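Local coordinates for protein 6-phosphogluconolactonase (Shewanella baltica, PDB 3NWP) that probably hydrolyses 6-phosphogluconolactone to 6-phosphogluconate, the second step of the oxidative branch of the pentose phosphate pathway, at residues Q19-K24 with D228-A233; A71-V76 with A82-L87; V164-T169 with H173-L178. All coordinates share one frame; numbering follows the deposited sequence. Where two conformers were deposited one is given.

Interaction 1: residues Q19-K24 with D228-A233; sequences QQLASK and DVFWSA
Leu21 and Phe230 mark the closest passage of the backbones, with 7.7 Å between Leu21 CA and Phe230 CA, and the two segments bury 163 Å² between them, most of it on these two residues. Leu21 carries most of the contact on the helix side. Its CG stands anti to the backbone N (chi1 -177°), which carries the CD1 methyl over one face of the Phe230 ring. CD1 lies 3.9 Å from the ring centroid and only 5° off the ring normal, so this is a CH-pi contact centred on the face and not a graze at the rim. Closer to the helix backbone, Leu21 CB comes within 3.8 Å of Phe230 CD2, so the leucine meets the ring with both the root and the end of its chain. Phe230 has CG anti to its carbonyl carbon (chi1 -83°), which extends the ring toward the helix and sets that face against Leu21 CD1.

The setting is the layered alpha/beta fold of this family, in which helix 14-36 lies against a sheet where strand 227-232 is hydrogen-bonded between strands 8-11 and 189-194, parallel to both. Other side chains join the pair: Phe11 meets the Phe230 ring with its plane only slightly inclined, Leu17 touches the same phenylalanine, and Leu21 also packs on Tyr190 and on Leu52 of helix 50-58. In one of its two modelled conformers, Gln20 places CG at the edge of the ring, near its plane and 4.1 Å from Phe230 CE2, where the aliphatic part of the glutamine meets the aromatic.

Interaction 2: residues A71-V76 with A82-L87; sequences ADERWV and ASNERL
Glu73 reaches the start of helix 84-91 because its CG is anti to the backbone N (chi1 178°) and the chain then bends at chi2 (60°), turning the carboxylate onto the amides of Asn84 and Glu85. Both oxygens use their syn lone pairs: OE1 takes Asn84 N at 2.8 Å and OE2 takes Glu85 N at 2.9 Å. The anti lone pair of OE1 accepts from Arg74 N, so one oxygen is gripped by two backbone donors and the carboxylate cannot easily turn. Water 2 links Glu73 OE2 to Glu85 OE1, standing between two acidic groups; Glu85 OE2 has its own partner in Arg89. Replacing Glu73 by an alanine would probably leave the amides of Asn84 and Glu85 without their acceptor, and the helix start held to the strand by fewer bonds.

Asn84 returns the grip. Its ND2 donates to Asp72 O at 2.9 Å along a nearly straight path (168°), the oxygen lying in the amide plane while the donor sits above the carbonyl plane. Water 1 joins Asn84 ND2, Asp72 OD2 and Arg74 NE, and Asp72 OD2 also bonds Ser145. Arg74 sends NH1 to Ala82 O at 2.9 Å, near its guanidinium plane, while Asn84 OD1 lies over one face of that group, 3.9 Å from Arg74 NE. Val76 CG2 packs 3.8 Å from Ser83 N. Ser83 is the N-cap, its OG accepting from Arg86 N at 3.2 Å. The Glu73 carboxylate and the Asn84 side chain thus tie the strand end to the N-capped start of helix 84-91 across the connecting loop, in the first half of a beta-alpha-beta unit ending at strand 101-102.

Interaction 3: residues V164-T169 with H173-L178; sequences VATNPT and HGRITL
A beta hairpin is formed by strands 163-166 and 175-178, and four backbone hydrogen bonds define its register. Val164 and Thr177 are an antiparallel hydrogen-bonded pair, Val164 N to Thr177 O and Thr177 N to Val164 O each measuring 2.9 Å. Thr166 and Arg175 repeat the pattern, with Thr166 N to Arg175 O and Arg175 N to Thr166 O also at 2.9 Å. Between them Ala165 and Ile176 form a non-hydrogen-bonded pair. The axes of the short strands run 132° apart, so the hairpin is strongly twisted.

On the face bearing Val164, Thr166, Arg175 and Thr177, the CG2 methyl of Thr177 touches Val164 CG2 (3.9 Å) and Thr166 CG2 (3.8 Å). Thr166 holds OG1 between its backbone N and carbonyl carbon (chi1 72°), beside Arg175 CB, and bonds Ser145 O. Near the loop, Pro168 CD lies 3.6 Å from Arg175 CG, and Pro168 CG sits over a face of the guanidinium. That group is also tethered by NH2 to Pro172 O and by NH1 to Ser145 OG.

Strand 175-178 pairs in turn with strand 66-74, placing the hairpin at the border of the sheet; helix 112-122 packs on Ala165 and Ile176, while helix 153-158 covers Val164.

Interactions 2 and 3 are neighbours, their centres 11 Å apart, because strands 66-74 and 175-178 pair antiparallel: Trp75 N lies 2.8 Å from Gly174 O and Ala71 O 2.9 Å from Leu178 N, both probable hydrogen bonds. Ala82 CB packs 3.4 Å from His173 NE2, so the loop before the helix in interaction 2 meets the hairpin loop. Ser145 bonds side chains of both, consistent with their flanking a loop that probably lines the active site in this family. Interaction 1 reaches the same sheet elsewhere, its centre 23 Å from interaction 2 and 27 Å from interaction 3, on the opposite side of the chain's centre from the latter. It encloses both along the chain.

Interaction 1: residues Q19-K24 with D228-A233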
loop_
_atom_site.group_PDB
_atom_site.type_symbol
_atom_site.label_atom_id
_atom_site.label_comp_id
_atom_site.label_asym_id
_atom_site.label_seq_id
_atom_site.Cartn_x
_atom_site.Cartn_y
_atom_site.Cartn_z
ATOM N N GLN A 19 5.386 12.779 10.740
ATOM C CA GLN A 19 6.724 12.851 11.231
ATOM C C GLN A 19 7.070 11.514 11.843
ATOM O O GLN A 19 8.119 10.938 11.523
ATOM C CB GLN A 19 6.913 13.991 12.215
ATOM C CG GLN A 19 6.909 15.336 11.500
ATOM C CD GLN A 19 6.952 16.509 12.456
ATOM O OE1 GLN A 19 7.809 16.573 13.328
ATOM N NE2 GLN A 19 6.028 17.444 12.286
ATOM N N GLN A 20 6.182 10.988 12.691
ATOM C CA GLN A 20 6.487 9.738 13.387
ATOM C C GLN A 20 6.526 8.569 12.396
ATOM O O GLN A 20 7.436 7.741 12.460
ATOM C CB GLN A 20 5.433 9.433 14.468
ATOM C CG GLN A 20 5.694 8.147 15.302
ATOM C CD GLN A 20 6.889 8.221 16.288
ATOM O OE1 GLN A 20 7.555 9.244 16.410
ATOM N NE2 GLN A 20 7.144 7.128 16.968
ATOM N N LEU A 21 5.525 8.475 11.548
ATOM C CA LEU A 21 5.399 7.382 10.562
ATOM C C LEU A 21 6.608 7.362 9.624
ATOM O O LEU A 21 7.196 6.281 9.356
ATOM C CB LEU A 21 4.102 7.502 9.786
ATOM C CG LEU A 21 3.769 6.420 8.763
ATOM C CD1 LEU A 21 3.880 4.984 9.388
ATOM C CD2 LEU A 21 2.359 6.642 8.157
ATOM N N ALA A 22 7.043 8.532 9.174
ATOM C CA ALA A 22 8.248 8.581 8.330
ATOM C C ALA A 22 9.453 8.036 9.066
ATOM O O ALA A 22 10.281 7.295 8.483
ATOM C CB ALA A 22 8.491 10.039 7.822
ATOM N N SER A 23 9.634 8.432 10.325
ATOM C CA SER A 23 10.755 7.904 11.105
ATOM C C SER A 23 10.689 6.393 11.297
ATOM O O SER A 23 11.709 5.715 11.174
ATOM C CB SER A 23 10.832 8.607 12.472
ATOM O OG SER A 23 11.082 9.971 12.289
ATOM N N LYS A 24 9.512 5.841 11.627
ATOM C CA LYS A 24 9.357 4.400 11.802
ATOM C C LYS A 24 9.666 3.653 10.499
ATOM O O LYS A 24 10.367 2.643 10.516
ATOM C CB LYS A 24 7.975 4.028 12.315
ATOM C CG LYS A 24 7.644 4.502 13.708
ATOM C CD LYS A 24 8.566 3.895 14.724
ATOM C CE LYS A 24 8.091 4.265 16.166
ATOM N NZ LYS A 24 8.833 3.412 17.136
ATOM N N ASP A 228 0.046 -1.724 12.146
ATOM C CA ASP A 228 -0.059 -0.582 13.037
ATOM C C ASP A 228 -0.937 0.478 12.312
ATOM O O ASP A 228 -0.615 0.908 11.170
ATOM C CB ASP A 228 1.275 0.061 13.339
ATOM C CG ASP A 228 2.179 -0.807 14.227
ATOM O OD1 ASP A 228 2.200 -2.041 14.134
ATOM O OD2 ASP A 228 2.924 -0.182 15.011
ATOM N N VAL A 229 -2.026 0.903 12.935
ATOM C CA VAL A 229 -2.902 1.920 12.352
ATOM C C VAL A 229 -2.545 3.288 12.898
ATOM O O VAL A 229 -2.422 3.488 14.119
ATOM C CB VAL A 229 -4.366 1.613 12.709
ATOM C CG1 VAL A 229 -5.317 2.703 12.139
ATOM C CG2 VAL A 229 -4.743 0.169 12.234
ATOM N N PHE A 230 -2.200 4.206 12.003
ATOM C CA PHE A 230 -1.833 5.593 12.333
ATOM C C PHE A 230 -2.963 6.523 11.938
ATOM O O PHE A 230 -3.408 6.496 10.749
ATOM C CB PHE A 230 -0.582 6.008 11.568
ATOM C CG PHE A 230 0.715 5.577 12.189
ATOM C CD1 PHE A 230 1.029 4.223 12.434
ATOM C CD2 PHE A 230 1.664 6.513 12.532
ATOM C CE1 PHE A 230 2.210 3.883 13.029
ATOM C CE2 PHE A 230 2.856 6.161 13.135
ATOM C CZ PHE A 230 3.158 4.870 13.377
ATOM N N TRP A 231 -3.449 7.336 12.867
ATOM C CA TRP A 231 -4.595 8.184 12.587
ATOM C C TRP A 231 -4.459 9.551 13.219
ATOM O O TRP A 231 -3.911 9.687 14.303
ATOM C CB TRP A 231 -5.912 7.521 13.076
ATOM C CG TRP A 231 -7.158 8.385 12.887
ATOM C CD1 TRP A 231 -7.942 8.483 11.778
ATOM C CD2 TRP A 231 -7.732 9.256 13.861
ATOM N NE1 TRP A 231 -8.934 9.391 11.972
ATOM C CE2 TRP A 231 -8.839 9.884 13.248
ATOM C CE3 TRP A 231 -7.391 9.599 15.175
ATOM C CZ2 TRP A 231 -9.649 10.803 13.920
ATOM C CZ3 TRP A 231 -8.175 10.519 15.836
ATOM C CH2 TRP A 231 -9.314 11.100 15.202
ATOM N N SER A 232 -4.994 10.575 12.542
ATOM C CA SER A 232 -5.255 11.920 13.110
ATOM C C SER A 232 -6.543 12.435 12.557
ATOM O O SER A 232 -6.912 12.084 11.420
ATOM C CB SER A 232 -4.126 12.877 12.723
ATOM O OG SER A 232 -4.330 14.125 13.383
ATOM N N ALA A 233 -7.249 13.280 13.317
ATOM C CA ALA A 233 -8.432 13.963 12.799
ATOM C C ALA A 233 -8.032 14.931 11.694
ATOM O O ALA A 233 -6.879 15.406 11.656
ATOM C CB ALA A 233 -9.147 14.719 13.922
ATOM O OXT ALA A 233 -8.889 15.235 10.852
#

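Interaction 2: residues A71-V76 with A82-L87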
loop_
_atom_site.group_PDB
_atom_site.type_symbol
_atom_site.label_atom_id
_atom_site.label_comp_id
_atom_site.label_asym_id
_atom_site.label_seq_id
_atom_site.Cartn_x
_atom_site.Cartn_y
_atom_site.Cartn_z
ATOM N N ALA A 71 1.112 -0.548 -4.114
ATOM C CA ALA A 71 0.085 -1.492 -3.700
ATOM C C ALA A 71 -0.900 -1.802 -4.822
ATOM O O ALA A 71 -1.468 -2.896 -4.860
ATOM C CB ALA A 71 -0.662 -0.995 -2.420
ATOM N N ASP A 72 -1.114 -0.799 -5.660
ATOM C CA ASP A 72 -2.086 -0.855 -6.770
ATOM C C ASP A 72 -1.855 0.291 -7.708
ATOM O O ASP A 72 -1.117 1.244 -7.420
ATOM C CB ASP A 72 -3.538 -0.878 -6.255
ATOM C CG ASP A 72 -4.010 0.445 -5.680
ATOM O OD1 ASP A 72 -3.219 1.100 -5.001
ATOM O OD2 ASP A 72 -5.168 0.811 -5.844
ATOM N N GLU A 73 -2.497 0.198 -8.858
ATOM C CA GLU A 73 -2.331 1.220 -9.873
ATOM C C GLU A 73 -3.583 1.279 -10.716
ATOM O O GLU A 73 -4.262 0.303 -10.916
ATOM C CB GLU A 73 -1.077 0.961 -10.723
ATOM C CG GLU A 73 -0.819 1.948 -11.845
ATOM C CD GLU A 73 -0.630 3.387 -11.338
ATOM O OE1 GLU A 73 -1.625 4.030 -10.961
ATOM O OE2 GLU A 73 0.566 3.820 -11.303
ATOM N N ARG A 74 -3.908 2.483 -11.174
ATOM C CA ARG A 74 -4.979 2.689 -12.158
ATOM C C ARG A 74 -4.393 2.476 -13.537
ATOM O O ARG A 74 -3.250 2.910 -13.835
ATOM C CB ARG A 74 -5.534 4.100 -12.038
ATOM C CG ARG A 74 -6.339 4.405 -10.765
ATOM C CD ARG A 74 -5.446 4.589 -9.530
ATOM N NE ARG A 74 -6.232 4.998 -8.379
ATOM C CZ ARG A 74 -6.716 6.224 -8.189
ATOM N NH1 ARG A 74 -6.457 7.226 -9.045
ATOM N NH2 ARG A 74 -7.461 6.465 -7.111
ATOM N N TRP A 75 -5.140 1.788 -14.409
ATOM C CA TRP A 75 -4.606 1.471 -15.751
ATOM C C TRP A 75 -4.791 2.693 -16.688
ATOM O O TRP A 75 -5.733 2.750 -17.556
ATOM C CB TRP A 75 -5.218 0.171 -16.309
ATOM C CG TRP A 75 -4.314 -0.465 -17.257
ATOM C CD1 TRP A 75 -4.354 -0.415 -18.652
ATOM C CD2 TRP A 75 -3.162 -1.219 -16.929
ATOM N NE1 TRP A 75 -3.291 -1.106 -19.171
ATOM C CE2 TRP A 75 -2.538 -1.611 -18.144
ATOM C CE3 TRP A 75 -2.567 -1.587 -15.719
ATOM C CZ2 TRP A 75 -1.375 -2.343 -18.174
ATOM C CZ3 TRP A 75 -1.412 -2.315 -15.736
ATOM C CH2 TRP A 75 -0.808 -2.697 -16.967
ATOM N N VAL A 76 -3.911 3.676 -16.479
ATOM C CA VAL A 76 -3.893 4.941 -17.166
ATOM C C VAL A 76 -2.407 5.240 -17.372
ATOM O O VAL A 76 -1.544 4.604 -16.739
ATOM C CB VAL A 76 -4.552 6.068 -16.358
ATOM C CG1 VAL A 76 -6.088 5.819 -16.082
ATOM C CG2 VAL A 76 -3.775 6.320 -15.039
ATOM N N ALA A 82 -4.704 10.481 -12.801
ATOM C CA ALA A 82 -5.115 9.339 -11.977
ATOM C C ALA A 82 -4.015 8.308 -11.680
ATOM O O ALA A 82 -4.310 7.293 -11.030
ATOM C CB ALA A 82 -6.353 8.653 -12.627
ATOM N N SER A 83 -2.772 8.532 -12.120
ATOM C CA SER A 83 -1.712 7.555 -11.931
ATOM C C SER A 83 -1.127 7.622 -10.518
ATOM O O SER A 83 -0.702 8.694 -10.069
ATOM C CB SER A 83 -0.591 7.778 -12.922
ATOM O OG SER A 83 0.465 6.860 -12.691
ATOM N N ASN A 84 -1.041 6.485 -9.840
ATOM C CA ASN A 84 -0.327 6.433 -8.541
ATOM C C ASN A 84 1.180 6.575 -8.753
ATOM O O ASN A 84 1.865 7.243 -7.948
ATOM C CB ASN A 84 -0.622 5.118 -7.824
ATOM C CG ASN A 84 -2.043 5.027 -7.287
ATOM O OD1 ASN A 84 -2.721 6.048 -7.067
ATOM N ND2 ASN A 84 -2.525 3.785 -7.086
ATOM N N GLU A 85 1.696 6.009 -9.824
ATOM C CA GLU A 85 3.117 6.144 -10.155
ATOM C C GLU A 85 3.456 7.637 -10.278
ATOM O O GLU A 85 4.513 8.049 -9.793
ATOM C CB GLU A 85 3.446 5.393 -11.431
ATOM C CG GLU A 85 4.830 5.657 -11.992
ATOM C CD GLU A 85 5.263 4.716 -13.072
ATOM O OE1 GLU A 85 4.618 3.665 -13.314
ATOM O OE2 GLU A 85 6.336 5.013 -13.681
ATOM N N ARG A 86 2.644 8.416 -10.963
ATOM C CA ARG A 86 2.939 9.830 -11.101
ATOM C C ARG A 86 3.111 10.526 -9.737
ATOM O O ARG A 86 4.061 11.297 -9.552
ATOM C CB ARG A 86 1.836 10.511 -11.861
ATOM C CG ARG A 86 2.020 12.042 -11.977
ATOM C CD ARG A 86 0.841 12.754 -12.642
ATOM N NE ARG A 86 -0.396 12.779 -11.827
ATOM C CZ ARG A 86 -0.651 13.630 -10.830
ATOM N NH1 ARG A 86 0.258 14.513 -10.434
ATOM N NH2 ARG A 86 -1.807 13.583 -10.199
ATOM N N LEU A 87 2.202 10.237 -8.799
ATOM C CA LEU A 87 2.291 10.826 -7.458
ATOM C C LEU A 87 3.560 10.382 -6.720
ATOM O O LEU A 87 4.237 11.201 -6.067
ATOM C CB LEU A 87 1.035 10.493 -6.625
ATOM C CG LEU A 87 -0.295 11.107 -7.029
ATOM C CD1 LEU A 87 -1.365 10.570 -6.056
ATOM C CD2 LEU A 87 -0.259 12.618 -6.998
HETATM O O HOH W 1 -5.606 3.390 -6.091
HETATM O O HOH W 2 2.544 2.202 -12.307
#

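Interaction 3: residues V164-T169 with H173-L178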
loop_
_atom_site.group_PDB
_atom_site.type_symbol
_atom_site.label_atom_id
_atom_site.label_comp_id
_atom_site.label_asym_id
_atom_site.label_seq_id
_atom_site.Cartn_x
_atom_site.Cartn_y
_atom_site.Cartn_z
ATOM N N VAL A 164 -2.893 -8.915 -9.752
ATOM C CA VAL A 164 -4.019 -9.287 -10.587
ATOM C C VAL A 164 -4.785 -8.059 -10.971
ATOM O O VAL A 164 -4.669 -7.010 -10.324
ATOM C CB VAL A 164 -4.959 -10.274 -9.943
ATOM C CG1 VAL A 164 -4.240 -11.606 -9.622
ATOM C CG2 VAL A 164 -5.671 -9.697 -8.734
ATOM N N ALA A 165 -5.591 -8.184 -12.030
ATOM C CA ALA A 165 -6.448 -7.088 -12.428
ATOM C C ALA A 165 -7.709 -7.089 -11.637
ATOM O O ALA A 165 -8.263 -8.125 -11.284
ATOM C CB ALA A 165 -6.803 -7.181 -13.977
ATOM N N THR A 166 -8.248 -5.902 -11.382
ATOM C CA THR A 166 -9.581 -5.777 -10.821
ATOM C C THR A 166 -10.334 -4.612 -11.475
ATOM O O THR A 166 -9.712 -3.665 -11.987
ATOM C CB THR A 166 -9.618 -5.570 -9.256
ATOM O OG1 THR A 166 -9.166 -4.246 -8.951
ATOM C CG2 THR A 166 -8.765 -6.639 -8.540
ATOM N N ASN A 167 -11.655 -4.689 -11.466
ATOM C CA ASN A 167 -12.501 -3.696 -12.154
ATOM C C ASN A 167 -13.625 -3.257 -11.235
ATOM O O ASN A 167 -14.748 -3.781 -11.243
ATOM C CB ASN A 167 -13.059 -4.380 -13.413
ATOM C CG ASN A 167 -11.983 -4.602 -14.446
ATOM O OD1 ASN A 167 -11.512 -3.657 -15.066
ATOM N ND2 ASN A 167 -11.512 -5.859 -14.562
ATOM N N PRO A 168 -13.339 -2.298 -10.355
ATOM C CA PRO A 168 -14.410 -1.790 -9.537
ATOM C C PRO A 168 -15.558 -1.215 -10.355
ATOM O O PRO A 168 -15.333 -0.633 -11.437
ATOM C CB PRO A 168 -13.734 -0.677 -8.729
ATOM C CG PRO A 168 -12.514 -0.331 -9.445
ATOM C CD PRO A 168 -12.093 -1.563 -10.162
ATOM N N THR A 169 -16.752 -1.430 -9.845
ATOM C CA THR A 169 -17.927 -0.818 -10.427
ATOM C C THR A 169 -18.389 0.460 -9.762
ATOM O O THR A 169 -19.291 1.128 -10.286
ATOM C CB THR A 169 -19.098 -1.811 -10.466
ATOM O OG1 THR A 169 -19.444 -2.174 -9.138
ATOM C CG2 THR A 169 -18.695 -3.073 -11.286
ATOM N N HIS A 173 -11.675 3.507 -13.456
ATOM C CA HIS A 173 -10.429 2.958 -14.050
ATOM C C HIS A 173 -10.265 1.463 -13.764
ATOM O O HIS A 173 -10.520 0.977 -12.641
ATOM C CB HIS A 173 -9.141 3.715 -13.633
ATOM C CG HIS A 173 -9.261 5.204 -13.715
ATOM N ND1 HIS A 173 -9.464 5.870 -14.905
ATOM C CD2 HIS A 173 -9.256 6.149 -12.749
ATOM C CE1 HIS A 173 -9.557 7.171 -14.670
ATOM N NE2 HIS A 173 -9.446 7.368 -13.370
ATOM N N GLY A 174 -9.853 0.757 -14.783
ATOM C CA GLY A 174 -9.323 -0.587 -14.574
ATOM C C GLY A 174 -8.159 -0.479 -13.594
ATOM O O GLY A 174 -7.438 0.498 -13.616
ATOM N N ARG A 175 -7.918 -1.552 -12.832
ATOM C CA ARG A 175 -6.893 -1.553 -11.803
ATOM C C ARG A 175 -6.012 -2.780 -11.917
ATOM O O ARG A 175 -6.450 -3.867 -12.331
ATOM C CB ARG A 175 -7.508 -1.566 -10.383
ATOM C CG ARG A 175 -8.623 -0.542 -10.132
ATOM C CD ARG A 175 -8.100 0.830 -10.306
ATOM N NE ARG A 175 -9.081 1.866 -9.995
ATOM C CZ ARG A 175 -9.180 2.493 -8.804
ATOM N NH1 ARG A 175 -8.387 2.136 -7.787
ATOM N NH2 ARG A 175 -10.071 3.471 -8.639
ATOM N N ILE A 176 -4.770 -2.591 -11.508
ATOM C CA ILE A 176 -3.918 -3.704 -11.143
ATOM C C ILE A 176 -3.721 -3.562 -9.640
ATOM O O ILE A 176 -3.663 -2.453 -9.104
ATOM C CB ILE A 176 -2.625 -3.650 -11.942
ATOM C CG1 ILE A 176 -1.740 -4.837 -11.666
ATOM C CG2 ILE A 176 -1.875 -2.354 -11.717
ATOM C CD1 ILE A 176 -0.923 -5.197 -12.908
ATOM N N THR A 177 -3.654 -4.688 -8.972
ATOM C CA THR A 177 -3.426 -4.684 -7.530
ATOM C C THR A 177 -2.451 -5.760 -7.149
ATOM O O THR A 177 -2.509 -6.893 -7.652
ATOM C CB THR A 177 -4.764 -4.866 -6.790
ATOM O OG1 THR A 177 -4.584 -4.587 -5.372
ATOM C CG2 THR A 177 -5.363 -6.269 -6.931
ATOM N N LEU A 178 -1.664 -5.495 -6.123
ATOM C CA LEU A 178 -0.993 -6.596 -5.454
ATOM C C LEU A 178 -2.060 -7.460 -4.802
ATOM O O LEU A 178 -3.085 -7.007 -4.349
ATOM C CB LEU A 178 0.063 -6.102 -4.434
ATOM C CG LEU A 178 1.229 -5.282 -4.947
ATOM C CD1 LEU A 178 2.348 -5.125 -3.843
ATOM C CD2 LEU A 178 1.817 -5.779 -6.257
HETATM O O HOH W 3 -13.114 -0.275 -12.975
#